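Long-range contact in GDP-mannose-dependent alpha-(1-6)-phosphatidylinositol monomannoside mannosyltransferase (Corynebacterium glutamicum, PDB 3OKP), which is a bacterial glycosyltransferase of the GT-B class, built from two Rossmann-like domains: residues 34-44 and 57-68. Residues are numbered along the deposited sequence; the frame is centred on the assembly and turned at random.
Sequences PESIVVFASTQ and DYEVIRWPRSVM
V39 and A41 each give N-H and C=O to the neighbouring strand: V39 N to E59 O, I61 N to V39 O, A41 N to I61 O and W63 N to A41 O, a regular parallel ladder. Beta-branched V38, V39, V60 and I61 favour this extended backbone and fill both sheet faces, V38 CG1 lying 3.7 Å from I61 CD1. The tight packing is on the face of F40, I61 and W63, which helix 72-84 covers. The F40 ring swings away from its own N-H (chi1 -179°) to lie alongside W63, CZ 3.7 Å from W63 CE3, the planes oblique at 67°. M68 bends at its last torsion and lays CE over one ring face, 3.7 Å from the centroid of F40, a CH-pi contact; a flexible thioether suits this buried spot.

On the opposite face R62, bent at chi2 (-76°), reaches across the small A41, and NH1 meets S42 O (2.9 Å) in the guanidinium plane. NE forms a salt bridge with D53 and NH2 a hydrogen bond with P15 O; a long side chain with several N-H groups suits three separate acceptors. Y58 packs obliquely against I37 and V39, CE2 3.7 Å from V39 CG2.

Both ends are looser and wetter. Beyond the ladder, beside exposed P64-V67, T43 OG1 donates to W63 O (2.8 Å) from above the carbonyl plane, Q44 NE2 bonds S66 O (3.0 Å), and water 2 lies between R62 NH1 and Q44 OE1. At the other, water 1 bridges I37 O and E59 N, and P34 rests CB against D57 O (3.4 Å). Strand 59-63, one of the sheet's two edge strands, follows 37-42 through helix 46-53: a beta-alpha-beta crossover of the Rossmann-like N-terminal domain of a GT-B glycosyltransferase.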
loop_
_atom_site.group_PDB
_atom_site.type_symbol
_atom_site.label_atom_id
_atom_site.label_comp_id
_atom_site.label_asym_id
_atom_site.label_seq_id
_atom_site.Cartn_x
_atom_site.Cartn_y
_atom_site.Cartn_z
ATOM N N PRO A 34 19.648 -11.063 -5.537
ATOM C CA PRO A 34 20.454 -10.076 -4.806
ATOM C C PRO A 34 21.741 -9.678 -5.535
ATOM O O PRO A 34 22.212 -8.546 -5.385
ATOM C CB PRO A 34 20.778 -10.791 -3.487
ATOM C CG PRO A 34 20.576 -12.247 -3.772
ATOM C CD PRO A 34 19.441 -12.287 -4.741
ATOM N N GLU A 35 22.292 -10.596 -6.326
ATOM C CA GLU A 35 23.499 -10.324 -7.108
ATOM C C GLU A 35 23.250 -9.335 -8.254
ATOM O O GLU A 35 24.198 -8.754 -8.789
ATOM C CB GLU A 35 24.099 -11.628 -7.646
ATOM C CG GLU A 35 24.784 -12.482 -6.586
ATOM C CD GLU A 35 25.113 -13.881 -7.077
ATOM O OE1 GLU A 35 25.423 -14.048 -8.274
ATOM O OE2 GLU A 35 25.062 -14.822 -6.261
ATOM N N SER A 36 21.980 -9.147 -8.616
ATOM C CA SER A 36 21.595 -8.244 -9.707
ATOM C C SER A 36 21.077 -6.887 -9.210
ATOM O O SER A 36 20.591 -6.074 -10.000
ATOM C CB SER A 36 20.552 -8.913 -10.616
ATOM O OG SER A 36 19.249 -8.849 -10.053
ATOM N N ILE A 37 21.195 -6.648 -7.905
ATOM C CA ILE A 37 20.684 -5.430 -7.281
ATOM C C ILE A 37 21.776 -4.686 -6.517
ATOM O O ILE A 37 22.520 -5.291 -5.737
ATOM C CB ILE A 37 19.515 -5.735 -6.294
ATOM C CG1 ILE A 37 18.297 -6.319 -7.027
ATOM C CG2 ILE A 37 19.148 -4.485 -5.473
ATOM C CD1 ILE A 37 17.457 -5.302 -7.819
ATOM N N VAL A 38 21.866 -3.378 -6.759
ATOM C CA VAL A 38 22.674 -2.472 -5.943
ATOM C C VAL A 38 21.792 -1.282 -5.551
ATOM O O VAL A 38 21.022 -0.785 -6.372
ATOM C CB VAL A 38 23.943 -1.962 -6.690
ATOM C CG1 VAL A 38 24.828 -1.139 -5.754
ATOM C CG2 VAL A 38 24.745 -3.125 -7.279
ATOM N N VAL A 39 21.893 -0.845 -4.299
ATOM C CA VAL A 39 21.130 0.312 -3.823
ATOM C C VAL A 39 22.053 1.497 -3.549
ATOM O O VAL A 39 23.129 1.336 -2.969
ATOM C CB VAL A 39 20.289 -0.017 -2.556
ATOM C CG1 VAL A 39 19.516 1.213 -2.066
ATOM C CG2 VAL A 39 19.322 -1.167 -2.834
ATOM N N PHE A 40 21.622 2.674 -3.997
ATOM C CA PHE A 40 22.265 3.950 -3.690
ATOM C C PHE A 40 21.257 4.782 -2.891
ATOM O O PHE A 40 20.270 5.285 -3.440
ATOM C CB PHE A 40 22.691 4.650 -4.993
ATOM C CG PHE A 40 23.398 5.972 -4.798
ATOM C CD1 PHE A 40 24.432 6.109 -3.870
ATOM C CD2 PHE A 40 23.047 7.077 -5.578
ATOM C CE1 PHE A 40 25.088 7.329 -3.703
ATOM C CE2 PHE A 40 23.696 8.302 -5.422
ATOM C CZ PHE A 40 24.718 8.430 -4.481
ATOM N N ALA A 41 21.498 4.898 -1.585
ATOM C CA ALA A 41 20.526 5.499 -0.668
ATOM C C ALA A 41 21.133 6.548 0.264
ATOM O O ALA A 41 22.301 6.460 0.634
ATOM C CB ALA A 41 19.824 4.409 0.143
ATOM N N SER A 42 20.321 7.534 0.641
ATOM C CA SER A 42 20.707 8.526 1.647
ATOM C C SER A 42 20.912 7.881 3.026
ATOM O O SER A 42 20.542 6.722 3.242
ATOM C CB SER A 42 19.653 9.631 1.732
ATOM O OG SER A 42 18.380 9.096 2.039
ATOM N N THR A 43 21.503 8.638 3.949
ATOM C CA THR A 43 21.807 8.138 5.291
ATOM C C THR A 43 21.273 9.097 6.355
ATOM O O THR A 43 21.673 10.260 6.409
ATOM C CB THR A 43 23.330 7.954 5.488
ATOM O OG1 THR A 43 23.880 7.270 4.355
ATOM C CG2 THR A 43 23.627 7.162 6.762
ATOM N N GLN A 44 20.373 8.599 7.197
ATOM C CA GLN A 44 19.761 9.415 8.246
ATOM C C GLN A 44 20.500 9.270 9.576
ATOM O O GLN A 44 20.723 10.258 10.281
ATOM C CB GLN A 44 18.272 9.083 8.400
ATOM C CG GLN A 44 17.391 9.602 7.257
ATOM C CD GLN A 44 17.455 8.736 6.005
ATOM O OE1 GLN A 44 17.267 7.521 6.066
ATOM N NE2 GLN A 44 17.711 9.365 4.862
ATOM N N ASP A 57 21.556 -9.342 1.901
ATOM C CA ASP A 57 22.375 -10.153 0.990
ATOM C C ASP A 57 22.677 -9.447 -0.339
ATOM O O ASP A 57 23.226 -10.052 -1.264
ATOM C CB ASP A 57 21.767 -11.551 0.760
ATOM C CG ASP A 57 20.357 -11.512 0.167
ATOM O OD1 ASP A 57 19.756 -10.422 0.033
ATOM O OD2 ASP A 57 19.843 -12.603 -0.160
ATOM N N TYR A 58 22.324 -8.164 -0.409
ATOM C CA TYR A 58 22.673 -7.309 -1.546
ATOM C C TYR A 58 23.371 -6.026 -1.077
ATOM O O TYR A 58 23.238 -5.626 0.082
ATOM C CB TYR A 58 21.436 -6.988 -2.397
ATOM C CG TYR A 58 20.313 -6.296 -1.649
ATOM C CD1 TYR A 58 19.291 -7.034 -1.050
ATOM C CD2 TYR A 58 20.267 -4.905 -1.552
ATOM C CE1 TYR A 58 18.258 -6.406 -0.362
ATOM C CE2 TYR A 58 19.239 -4.266 -0.868
ATOM C CZ TYR A 58 18.240 -5.021 -0.276
ATOM O OH TYR A 58 17.219 -4.391 0.394
ATOM N N GLU A 59 24.108 -5.392 -1.985
ATOM C CA GLU A 59 24.928 -4.222 -1.664
ATOM C C GLU A 59 24.116 -2.932 -1.548
ATOM O O GLU A 59 23.273 -2.632 -2.399
ATOM C CB GLU A 59 26.038 -4.049 -2.711
ATOM C CG GLU A 59 26.957 -2.845 -2.472
ATOM C CD GLU A 59 27.996 -2.657 -3.563
ATOM O OE1 GLU A 59 27.769 -3.124 -4.704
ATOM O OE2 GLU A 59 29.042 -2.032 -3.280
ATOM N N VAL A 60 24.384 -2.178 -0.482
ATOM C CA VAL A 60 23.843 -0.830 -0.307
ATOM C C VAL A 60 25.007 0.157 -0.227
ATOM O O VAL A 60 25.877 0.036 0.640
ATOM C CB VAL A 60 22.954 -0.710 0.964
ATOM C CG1 VAL A 60 22.412 0.714 1.125
ATOM C CG2 VAL A 60 21.803 -1.711 0.917
ATOM N N ILE A 61 25.029 1.108 -1.156
ATOM C CA ILE A 61 26.008 2.192 -1.144
ATOM C C ILE A 61 25.346 3.422 -0.528
ATOM O O ILE A 61 24.401 3.981 -1.092
ATOM C CB ILE A 61 26.547 2.508 -2.566
ATOM C CG1 ILE A 61 27.194 1.258 -3.177
ATOM C CG2 ILE A 61 27.532 3.683 -2.527
ATOM C CD1 ILE A 61 27.423 1.334 -4.680
ATOM N N ARG A 62 25.841 3.826 0.638
ATOM C CA ARG A 62 25.232 4.916 1.391
ATOM C C ARG A 62 25.793 6.286 1.014
ATOM O O ARG A 62 27.006 6.519 1.064
ATOM C CB ARG A 62 25.359 4.673 2.898
ATOM C CG ARG A 62 24.514 3.513 3.435
ATOM C CD ARG A 62 23.037 3.874 3.542
ATOM N NE ARG A 62 22.248 2.779 4.107
ATOM C CZ ARG A 62 20.957 2.859 4.419
ATOM N NH1 ARG A 62 20.285 3.990 4.226
ATOM N NH2 ARG A 62 20.334 1.804 4.927
ATOM N N TRP A 63 24.887 7.178 0.622
ATOM C CA TRP A 63 25.196 8.579 0.364
ATOM C C TRP A 63 25.213 9.300 1.719
ATOM O O TRP A 63 24.209 9.292 2.435
ATOM C CB TRP A 63 24.139 9.155 -0.591
ATOM C CG TRP A 63 24.347 10.576 -1.076
ATOM C CD1 TRP A 63 23.460 11.610 -0.958
ATOM C CD2 TRP A 63 25.483 11.103 -1.785
ATOM N NE1 TRP A 63 23.974 12.748 -1.532
ATOM C CE2 TRP A 63 25.213 12.468 -2.046
ATOM C CE3 TRP A 63 26.702 10.561 -2.218
ATOM C CZ2 TRP A 63 26.120 13.300 -2.719
ATOM C CZ3 TRP A 63 27.606 11.392 -2.885
ATOM C CH2 TRP A 63 27.307 12.746 -3.130
ATOM N N PRO A 64 26.364 9.905 2.088
ATOM C CA PRO A 64 26.551 10.466 3.435
ATOM C C PRO A 64 25.794 11.780 3.673
ATOM O O PRO A 64 26.300 12.674 4.358
ATOM C CB PRO A 64 28.065 10.694 3.506
ATOM C CG PRO A 64 28.450 10.988 2.093
ATOM C CD PRO A 64 27.561 10.102 1.247
ATOM N N ARG A 65 24.596 11.879 3.106
ATOM C CA ARG A 65 23.716 13.027 3.284
ATOM C C ARG A 65 22.365 12.563 3.818
ATOM O O ARG A 65 21.869 11.496 3.442
ATOM C CB ARG A 65 23.519 13.767 1.957
ATOM C CG ARG A 65 24.679 14.664 1.533
ATOM C CD ARG A 65 24.717 15.945 2.364
ATOM N NE ARG A 65 25.348 17.061 1.658
ATOM C CZ ARG A 65 26.653 17.317 1.662
ATOM N NH1 ARG A 65 27.123 18.364 0.993
ATOM N NH2 ARG A 65 27.490 16.532 2.328
ATOM N N SER A 66 21.777 13.377 4.690
ATOM C CA SER A 66 20.487 13.089 5.316
ATOM C C SER A 66 19.338 13.029 4.302
ATOM O O SER A 66 18.365 12.291 4.492
ATOM C CB SER A 66 20.192 14.136 6.394
ATOM O OG SER A 66 19.013 13.816 7.106
ATOM N N VAL A 67 19.462 13.816 3.235
ATOM C CA VAL A 67 18.495 13.835 2.138
ATOM C C VAL A 67 19.249 13.706 0.818
ATOM O O VAL A 67 20.206 14.447 0.565
ATOM C CB VAL A 67 17.654 15.150 2.118
ATOM C CG1 VAL A 67 16.525 15.058 1.096
ATOM C CG2 VAL A 67 17.088 15.470 3.502
ATOM N N MET A 68 18.837 12.754 -0.015
ATOM C CA MET A 68 19.382 12.661 -1.362
ATOM C C MET A 68 18.557 13.529 -2.302
ATOM O O MET A 68 17.352 13.318 -2.470
ATOM C CB MET A 68 19.428 11.219 -1.867
ATOM C CG MET A 68 20.170 11.090 -3.192
ATOM S SD MET A 68 20.102 9.463 -3.948
ATOM C CE MET A 68 21.158 8.529 -2.839
HETATM O O HOH W 1 24.432 -6.776 -4.520
HETATM O O HOH W 2 17.869 5.030 5.053
#